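Local coordinates for protein beta-galactosidase (Trichoderma reesei, PDB 3OG2) that probably hydrolyses terminal non-reducing beta-D-galactose residues in beta-D-galactosides, as a family 35 glycoside hydrolase built around a TIM barrel, at residues A[179-184]-A[188-193]; A[222-227]-A[233-238]; A[678-683]-A[714-719]. One frame throughout, in Å; residues are numbered along the deposited sequence.

In the fold
Interactions 1 and 2 belong to the TIM-barrel part of the chain, and interaction 3 to an all-beta domain about 41 Å from interaction 1 between centres. Interaction 1 is partly buried. It folds the loop after strand 172-177 on itself, with a ring contact and a single cross-contact hydrogen bond. Interaction 2 is buried and sits next to it, joining a loop to the residues that lead into strand 236-239 by packing, with no hydrogen bond between the segments. The two touch where F190 meets T222 and where K193 NZ reaches T227 O. Interaction 3 is also buried, though far from the galactose site. There an indole lies against a strand, and the neighbouring charges are paired outside the contact.

Interaction 1 (A[179-184]-A[188-193]); sequences NEYSGA and VLFPNK
Y181 and F190 meet ring to ring. CE2 of F190 lies over one face of the Y181 ring, toward its rim, 3.4 Å from Y181 CE2. The planes stand at 48°, so the pair is neither a stack nor edge-to-face. At the edge of the tyrosine ring, N192 N donates to Y181 OH (2.9 Å, 158°). Y181 has CG anti to its own N (chi1 -178°), which carries the hydroxyl across to the 188-193 segment. F190 turns a face to the backbone: CA of G183 sits 3.5 Å from the F190 ring centroid, a CH-pi contact. A184 CB closes on F190 CB at 3.7 Å. Further out, N192 caps helix 193-205 through OD1 to Y195 N, and its ND2 binds D142. S182 OG is held by D216 and A217. The loop follows barrel strand 172-177 and carries, near its start, N179 and E180, which bind galactose. A phenylalanine at Y181 would keep the ring but would probably leave N192 N without its acceptor at the helix start. The contact thus couples an apolar ring pair to one directional bond, tying the loop beyond the galactose-binding residues to the next helix.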
loop_
_atom_site.group_PDB
_atom_site.type_symbol
_atom_site.label_atom_id
_atom_site.label_comp_id
_atom_site.label_asym_id
_atom_site.label_seq_id
_atom_site.Cartn_x
_atom_site.Cartn_y
_atom_site.Cartn_z
ATOM N N ASN A 179 11.492 1.087 13.088
ATOM C CA ASN A 179 10.634 0.158 12.329
ATOM C C ASN A 179 11.189 -1.246 12.483
ATOM O O ASN A 179 12.316 -1.477 12.013
ATOM C CB ASN A 179 10.589 0.554 10.847
ATOM C CG ASN A 179 9.634 -0.385 10.114
ATOM O OD1 ASN A 179 8.410 -0.116 10.260
ATOM N ND2 ASN A 179 10.027 -1.443 9.442
ATOM N N GLU A 180 10.432 -2.150 13.079
ATOM C CA GLU A 180 10.867 -3.545 13.210
ATOM C C GLU A 180 12.308 -3.634 13.736
ATOM O O GLU A 180 13.177 -4.332 13.194
ATOM C CB GLU A 180 10.722 -4.360 11.907
ATOM C CG GLU A 180 9.249 -4.545 11.561
ATOM C CD GLU A 180 8.941 -5.586 10.544
ATOM O OE1 GLU A 180 9.838 -5.995 9.778
ATOM O OE2 GLU A 180 7.755 -6.050 10.403
ATOM N N TYR A 181 12.514 -2.927 14.845
ATOM C CA TYR A 181 13.826 -2.990 15.529
ATOM C C TYR A 181 13.844 -4.265 16.337
ATOM O O TYR A 181 13.406 -4.263 17.502
ATOM C CB TYR A 181 14.010 -1.696 16.366
ATOM C CG TYR A 181 15.382 -1.710 17.039
ATOM C CD1 TYR A 181 16.548 -1.484 16.291
ATOM C CD2 TYR A 181 15.519 -1.940 18.407
ATOM C CE1 TYR A 181 17.790 -1.501 16.917
ATOM C CE2 TYR A 181 16.744 -1.954 19.016
ATOM C CZ TYR A 181 17.866 -1.730 18.265
ATOM O OH TYR A 181 19.106 -1.760 18.893
ATOM N N SER A 182 14.252 -5.375 15.694
ATOM C CA SER A 182 13.860 -6.681 16.219
ATOM C C SER A 182 14.980 -7.705 16.300
ATOM O O SER A 182 14.795 -8.735 16.974
ATOM C CB SER A 182 12.770 -7.266 15.305
ATOM O OG SER A 182 11.648 -6.361 15.377
ATOM N N GLY A 183 16.129 -7.397 15.775
ATOM C CA GLY A 183 17.311 -8.211 15.971
ATOM C C GLY A 183 18.495 -7.551 15.292
ATOM O O GLY A 183 18.410 -6.488 14.667
ATOM N N ALA A 184 19.646 -8.180 15.458
ATOM C CA ALA A 184 20.860 -7.558 14.897
ATOM C C ALA A 184 21.847 -8.628 14.469
ATOM O O ALA A 184 21.696 -9.813 14.754
ATOM C CB ALA A 184 21.495 -6.681 15.962
ATOM N N VAL A 188 26.633 -7.607 17.540
ATOM C CA VAL A 188 26.153 -6.260 17.672
ATOM C C VAL A 188 25.206 -6.154 18.851
ATOM O O VAL A 188 24.300 -6.969 18.964
ATOM C CB VAL A 188 25.425 -5.844 16.360
ATOM C CG1 VAL A 188 24.759 -4.506 16.611
ATOM C CG2 VAL A 188 26.436 -5.785 15.228
ATOM N N LEU A 189 25.421 -5.166 19.710
ATOM C CA LEU A 189 24.553 -4.939 20.866
ATOM C C LEU A 189 23.078 -4.878 20.472
ATOM O O LEU A 189 22.690 -4.031 19.664
ATOM C CB LEU A 189 24.864 -3.589 21.521
ATOM C CG LEU A 189 24.041 -3.219 22.758
ATOM C CD1 LEU A 189 24.136 -4.275 23.873
ATOM C CD2 LEU A 189 24.440 -1.845 23.331
ATOM N N PHE A 190 22.305 -5.790 21.061
ATOM C CA PHE A 190 20.871 -5.765 20.774
ATOM C C PHE A 190 20.083 -6.333 21.927
ATOM O O PHE A 190 20.432 -7.457 22.356
ATOM C CB PHE A 190 20.555 -6.577 19.495
ATOM C CG PHE A 190 19.048 -6.511 19.178
ATOM C CD1 PHE A 190 18.113 -7.444 19.631
ATOM C CD2 PHE A 190 18.591 -5.419 18.428
ATOM C CE1 PHE A 190 16.753 -7.268 19.394
ATOM C CE2 PHE A 190 17.261 -5.224 18.173
ATOM C CZ PHE A 190 16.404 -6.130 18.726
ATOM N N PRO A 191 18.950 -5.771 22.334
ATOM C CA PRO A 191 18.495 -4.417 21.978
ATOM C C PRO A 191 19.440 -3.345 22.498
ATOM O O PRO A 191 19.930 -3.406 23.640
ATOM C CB PRO A 191 17.137 -4.268 22.710
ATOM C CG PRO A 191 16.988 -5.480 23.527
ATOM C CD PRO A 191 18.041 -6.485 23.241
ATOM N N ASN A 192 19.747 -2.343 21.672
ATOM C CA ASN A 192 20.629 -1.241 22.101
ATOM C C ASN A 192 19.745 -0.177 22.748
ATOM O O ASN A 192 19.130 0.641 22.047
ATOM C CB ASN A 192 21.425 -0.768 20.888
ATOM C CG ASN A 192 22.401 0.352 21.222
ATOM O OD1 ASN A 192 22.252 1.083 22.201
ATOM N ND2 ASN A 192 23.419 0.435 20.400
ATOM N N LYS A 193 19.558 -0.255 24.078
ATOM C CA LYS A 193 18.595 0.640 24.723
ATOM C C LYS A 193 18.981 2.127 24.638
ATOM O O LYS A 193 18.057 2.930 24.438
ATOM C CB LYS A 193 18.327 0.160 26.126
ATOM C CG LYS A 193 17.706 -1.249 26.146
ATOM C CD LYS A 193 17.285 -1.669 27.512
ATOM C CE LYS A 193 16.654 -3.059 27.523
ATOM N NZ LYS A 193 16.227 -3.488 28.899
#

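Interaction 2 (A[222-227]-A[233-238]); sequences TGAPGT and DIYGHD
Y235 packs against A224 and P225 where a loop of the TIM barrel runs back to strand 236-239. The 222-227 segment follows helix 193-205, and the 233-238 segment leads into the next barrel strand. Y235 holds CG opposite its backbone N (chi1 177°), which swings the ring toward the 222-227 segment. Its CD1 lies 3.7 Å from A224 CB, and the approach is oblique to the ring. At the edge, T222 O comes to 3.4 Å from Y235 CE1, near the ring plane. The far end of the tyrosine is polar. Its OH is hydrogen-bonded to D216 and to the backbone N of G221, which holds the hydroxyl end of the ring in place. I268 of helix 261-268 touches both A224 and Y235.

P225 faces the other segment with CB, and its ring carbons CD and CG make the contact. CD rests 3.9 Å from Y235 CB, and the two side chains cross at about a right angle. CG of P225 reaches D233 O at 3.4 Å, a plain van der Waals contact. The D233 side chain leaves the backbone away from the 222-227 segment; its OD2 makes a salt bridge with R204 and accepts from L212 N. No hydrogen bond joins the two segments, and Y235 N is buried here without a partner.

A type II turn from A224 to T227 sets the position of P225. The positive phi of G226 suits the third place of that turn. A224 O takes two donors, T227 N at 3.0 Å and T227 OG1 at 2.6 Å, the hydroxyl tilted 16° from the carbonyl plane.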
loop_
_atom_site.group_PDB
_atom_site.type_symbol
_atom_site.label_atom_id
_atom_site.label_comp_id
_atom_site.label_asym_id
_atom_site.label_seq_id
_atom_site.Cartn_x
_atom_site.Cartn_y
_atom_site.Cartn_z
ATOM N N THR A 222 10.893 -6.701 22.276
ATOM C CA THR A 222 11.806 -5.538 22.248
ATOM C C THR A 222 11.045 -4.246 22.397
ATOM O O THR A 222 10.079 -4.020 21.642
ATOM C CB THR A 222 12.628 -5.577 20.943
ATOM O OG1 THR A 222 13.393 -6.815 20.959
ATOM C CG2 THR A 222 13.601 -4.427 20.844
ATOM N N GLY A 223 11.469 -3.417 23.334
ATOM C CA GLY A 223 10.906 -2.077 23.528
ATOM C C GLY A 223 9.623 -2.143 24.320
ATOM O O GLY A 223 8.957 -1.090 24.482
ATOM N N ALA A 224 9.151 -3.279 24.811
ATOM C CA ALA A 224 7.908 -3.318 25.532
ATOM C C ALA A 224 7.959 -2.532 26.816
ATOM O O ALA A 224 9.016 -2.434 27.453
ATOM C CB ALA A 224 7.563 -4.775 25.840
ATOM N N PRO A 225 6.790 -2.041 27.262
ATOM C CA PRO A 225 6.718 -1.514 28.634
ATOM C C PRO A 225 7.287 -2.499 29.638
ATOM O O PRO A 225 7.057 -3.689 29.552
ATOM C CB PRO A 225 5.210 -1.395 28.820
ATOM C CG PRO A 225 4.723 -1.035 27.430
ATOM C CD PRO A 225 5.509 -1.953 26.490
ATOM N N GLY A 226 8.067 -1.998 30.597
ATOM C CA GLY A 226 8.715 -2.878 31.562
ATOM C C GLY A 226 10.169 -3.142 31.171
ATOM O O GLY A 226 10.906 -3.669 32.013
ATOM N N THR A 227 10.611 -2.808 29.966
ATOM C CA THR A 227 11.991 -3.074 29.611
ATOM C C THR A 227 12.899 -1.881 29.883
ATOM O O THR A 227 14.089 -1.883 29.576
ATOM C CB THR A 227 12.119 -3.476 28.119
ATOM O OG1 THR A 227 11.634 -2.412 27.300
ATOM C CG2 THR A 227 11.337 -4.752 27.802
ATOM N N ASP A 233 5.265 3.177 24.685
ATOM C CA ASP A 233 4.067 3.159 25.507
ATOM C C ASP A 233 3.227 1.903 25.287
ATOM O O ASP A 233 2.675 1.334 26.217
ATOM C CB ASP A 233 3.232 4.385 25.207
ATOM C CG ASP A 233 3.967 5.655 25.586
ATOM O OD1 ASP A 233 4.543 5.706 26.721
ATOM O OD2 ASP A 233 3.894 6.619 24.832
ATOM N N ILE A 234 3.088 1.525 24.005
ATOM C CA ILE A 234 2.234 0.392 23.648
ATOM C C ILE A 234 3.101 -0.547 22.812
ATOM O O ILE A 234 3.655 -0.132 21.777
ATOM C CB ILE A 234 0.979 0.824 22.855
ATOM C CG1 ILE A 234 0.117 1.771 23.693
ATOM C CG2 ILE A 234 0.270 -0.390 22.301
ATOM C CD1 ILE A 234 -1.053 2.397 22.909
ATOM N N TYR A 235 3.238 -1.796 23.234
ATOM C CA TYR A 235 4.020 -2.761 22.486
ATOM C C TYR A 235 3.214 -3.257 21.283
ATOM O O TYR A 235 2.088 -3.764 21.481
ATOM C CB TYR A 235 4.370 -3.962 23.401
ATOM C CG TYR A 235 5.124 -5.020 22.641
ATOM C CD1 TYR A 235 6.472 -4.856 22.284
ATOM C CD2 TYR A 235 4.459 -6.219 22.261
ATOM C CE1 TYR A 235 7.186 -5.821 21.570
ATOM C CE2 TYR A 235 5.198 -7.171 21.553
ATOM C CZ TYR A 235 6.525 -6.975 21.220
ATOM O OH TYR A 235 7.205 -7.970 20.534
ATOM N N GLY A 236 3.761 -3.137 20.101
ATOM C CA GLY A 236 3.117 -3.640 18.880
ATOM C C GLY A 236 4.053 -4.676 18.217
ATOM O O GLY A 236 5.262 -4.611 18.393
ATOM N N HIS A 237 3.418 -5.577 17.455
ATOM C CA HIS A 237 4.242 -6.432 16.615
ATOM C C HIS A 237 3.507 -6.706 15.306
ATOM O O HIS A 237 2.358 -6.303 15.118
ATOM C CB HIS A 237 4.679 -7.728 17.319
ATOM C CG HIS A 237 3.628 -8.777 17.501
ATOM N ND1 HIS A 237 3.214 -9.623 16.491
ATOM C CD2 HIS A 237 2.904 -9.083 18.608
ATOM C CE1 HIS A 237 2.265 -10.431 17.019
ATOM N NE2 HIS A 237 2.045 -10.135 18.287
ATOM N N ASP A 238 4.240 -7.359 14.415
ATOM C CA ASP A 238 3.745 -7.548 13.037
ATOM C C ASP A 238 3.519 -9.017 12.731
ATOM O O ASP A 238 3.893 -9.889 13.540
ATOM C CB ASP A 238 4.776 -6.974 12.070
ATOM C CG ASP A 238 4.895 -5.464 12.235
ATOM O OD1 ASP A 238 4.081 -4.815 12.925
ATOM O OD2 ASP A 238 5.840 -4.852 11.634
#

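Interaction 3 (A[678-683]-A[714-719]); sequences SRWPLA and LFRGRF
W680 lies over the side chain of R716, and the main contact is CH-pi. R716 CD sits 3.7 Å from the centroid of the six-membered ring of W680, 13° off the ring normal. It is therefore above the face, and the two side chains cross at about a right angle. R716 CG also approaches the same ring, 3.9 Å from W680 CZ3. The arginine starts with CG opposite its carbonyl carbon (chi1 -73°) and bends at chi3 (57°), which lays CD on the indole and leaves the guanidinium above the same face, further from the ring. With CZ 5.8 Å from the centroid, that group can add no more than a weak cation-pi attraction.

Apolar contact comes at the edge of the indole. W680 CH2 meets L714 CB at 3.8 Å, near the ring plane. L714 and R716, two apart on the strand, both point toward W680.

The strand is 713-720, between strands 775-782 and 820-824 in an antiparallel sheet of this all-beta domain. The 678-683 segment is a loop bonded through the backbone of P681 and A683 to L823 and W821 of strand 820-824.

Polar bonds lie around the contact. R716 NE makes a salt bridge with D677, which R718 NH1 shares, and R716 NH1 bonds E670 O. These partners fix the guanidinium while CG and CD of R716 pack on the indole. The W680 NE1 donor is satisfied by Y675 OH, and the W680 ring also meets that of Y1003.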
loop_
_atom_site.group_PDB
_atom_site.type_symbol
_atom_site.label_atom_id
_atom_site.label_comp_id
_atom_site.label_asym_id
_atom_site.label_seq_id
_atom_site.Cartn_x
_atom_site.Cartn_y
_atom_site.Cartn_z
ATOM N N SER A 678 34.193 17.177 -20.700
ATOM C CA SER A 678 34.912 18.091 -19.832
ATOM C C SER A 678 34.036 18.525 -18.666
ATOM O O SER A 678 34.616 18.907 -17.620
ATOM C CB SER A 678 35.416 19.325 -20.606
ATOM O OG SER A 678 34.304 20.073 -21.105
ATOM N N ARG A 679 32.734 18.489 -18.758
ATOM C CA ARG A 679 31.886 18.916 -17.625
ATOM C C ARG A 679 31.606 17.820 -16.632
ATOM O O ARG A 679 31.039 18.051 -15.562
ATOM C CB ARG A 679 30.537 19.428 -18.164
ATOM C CG ARG A 679 30.719 20.690 -19.019
ATOM C CD ARG A 679 29.454 20.946 -19.800
ATOM N NE ARG A 679 29.500 22.137 -20.655
ATOM C CZ ARG A 679 29.917 22.148 -21.913
ATOM N NH1 ARG A 679 30.386 21.042 -22.481
ATOM N NH2 ARG A 679 29.854 23.282 -22.586
ATOM N N TRP A 680 31.980 16.583 -16.982
ATOM C CA TRP A 680 31.627 15.461 -16.115
ATOM C C TRP A 680 32.457 15.488 -14.820
ATOM O O TRP A 680 33.654 15.790 -14.831
ATOM C CB TRP A 680 31.926 14.118 -16.798
ATOM C CG TRP A 680 30.940 13.734 -17.874
ATOM C CD1 TRP A 680 30.394 14.528 -18.862
ATOM C CD2 TRP A 680 30.388 12.427 -18.035
ATOM N NE1 TRP A 680 29.530 13.750 -19.625
ATOM C CE2 TRP A 680 29.510 12.468 -19.138
ATOM C CE3 TRP A 680 30.566 11.221 -17.343
ATOM C CZ2 TRP A 680 28.794 11.344 -19.570
ATOM C CZ3 TRP A 680 29.860 10.115 -17.766
ATOM C CH2 TRP A 680 28.989 10.178 -18.869
ATOM N N PRO A 681 31.843 15.085 -13.725
ATOM C CA PRO A 681 32.594 14.868 -12.478
ATOM C C PRO A 681 33.719 13.871 -12.634
ATOM O O PRO A 681 33.584 12.813 -13.286
ATOM C CB PRO A 681 31.531 14.279 -11.517
ATOM C CG PRO A 681 30.264 14.932 -12.032
ATOM C CD PRO A 681 30.399 14.816 -13.536
ATOM N N LEU A 682 34.874 14.186 -12.038
ATOM C CA LEU A 682 35.983 13.260 -12.036
ATOM C C LEU A 682 35.774 12.221 -10.963
ATOM O O LEU A 682 35.385 12.530 -9.822
ATOM C CB LEU A 682 37.289 14.002 -11.710
ATOM C CG LEU A 682 37.641 15.149 -12.665
ATOM C CD1 LEU A 682 39.020 15.698 -12.256
ATOM C CD2 LEU A 682 37.576 14.660 -14.112
ATOM N N ALA A 683 36.027 10.962 -11.270
ATOM C CA ALA A 683 35.958 9.890 -10.257
ATOM C C ALA A 683 37.370 9.753 -9.716
ATOM O O ALA A 683 38.069 8.836 -10.162
ATOM C CB ALA A 683 35.478 8.564 -10.851
ATOM N N LEU A 714 26.616 6.341 -15.372
ATOM C CA LEU A 714 27.549 6.167 -16.467
ATOM C C LEU A 714 28.966 6.444 -15.983
ATOM O O LEU A 714 29.174 7.347 -15.185
ATOM C CB LEU A 714 27.262 7.027 -17.685
ATOM C CG LEU A 714 26.017 6.657 -18.494
ATOM C CD1 LEU A 714 24.778 7.278 -17.902
ATOM C CD2 LEU A 714 26.197 7.094 -19.961
ATOM N N PHE A 715 29.897 5.678 -16.516
ATOM C CA PHE A 715 31.309 5.846 -16.214
ATOM C C PHE A 715 32.082 5.955 -17.513
ATOM O O PHE A 715 31.751 5.257 -18.479
ATOM C CB PHE A 715 31.881 4.646 -15.453
ATOM C CG PHE A 715 31.162 4.433 -14.133
ATOM C CD1 PHE A 715 29.939 3.738 -14.066
ATOM C CD2 PHE A 715 31.695 4.957 -12.979
ATOM C CE1 PHE A 715 29.279 3.654 -12.844
ATOM C CE2 PHE A 715 31.097 4.858 -11.724
ATOM C CZ PHE A 715 29.883 4.204 -11.702
ATOM N N ARG A 716 33.100 6.798 -17.534
ATOM C CA ARG A 716 33.957 6.915 -18.738
ATOM C C ARG A 716 35.401 6.723 -18.280
ATOM O O ARG A 716 35.876 7.488 -17.419
ATOM C CB ARG A 716 33.779 8.284 -19.417
ATOM C CG ARG A 716 32.411 8.297 -20.096
ATOM C CD ARG A 716 32.109 9.603 -20.708
ATOM N NE ARG A 716 33.024 10.136 -21.699
ATOM C CZ ARG A 716 33.025 9.796 -22.981
ATOM N NH1 ARG A 716 32.210 8.809 -23.396
ATOM N NH2 ARG A 716 33.806 10.376 -23.888
ATOM N N GLY A 717 36.014 5.674 -18.792
ATOM C CA GLY A 717 37.362 5.346 -18.399
ATOM C C GLY A 717 38.354 5.523 -19.543
ATOM O O GLY A 717 38.219 4.863 -20.597
ATOM N N ARG A 718 39.343 6.396 -19.354
ATOM C CA ARG A 718 40.364 6.641 -20.364
ATOM C C ARG A 718 41.592 5.760 -20.122
ATOM O O ARG A 718 42.076 5.691 -18.969
ATOM C CB ARG A 718 40.833 8.088 -20.287
ATOM C CG ARG A 718 39.912 9.074 -20.968
ATOM C CD ARG A 718 40.272 10.489 -20.563
ATOM N NE ARG A 718 39.615 11.539 -21.330
ATOM C CZ ARG A 718 38.355 11.902 -21.225
ATOM N NH1 ARG A 718 37.535 11.280 -20.351
ATOM N NH2 ARG A 718 37.877 12.894 -21.991
ATOM N N PHE A 719 42.118 5.162 -21.172
ATOM C CA PHE A 719 43.388 4.473 -21.049
ATOM C C PHE A 719 44.188 4.652 -22.339
ATOM O O PHE A 719 43.593 4.962 -23.402
ATOM C CB PHE A 719 43.204 2.967 -20.763
ATOM C CG PHE A 719 42.594 2.138 -21.889
ATOM C CD1 PHE A 719 41.198 1.954 -21.941
ATOM C CD2 PHE A 719 43.400 1.533 -22.858
ATOM C CE1 PHE A 719 40.681 1.160 -22.978
ATOM C CE2 PHE A 719 42.882 0.782 -23.884
ATOM C CZ PHE A 719 41.500 0.572 -23.931
#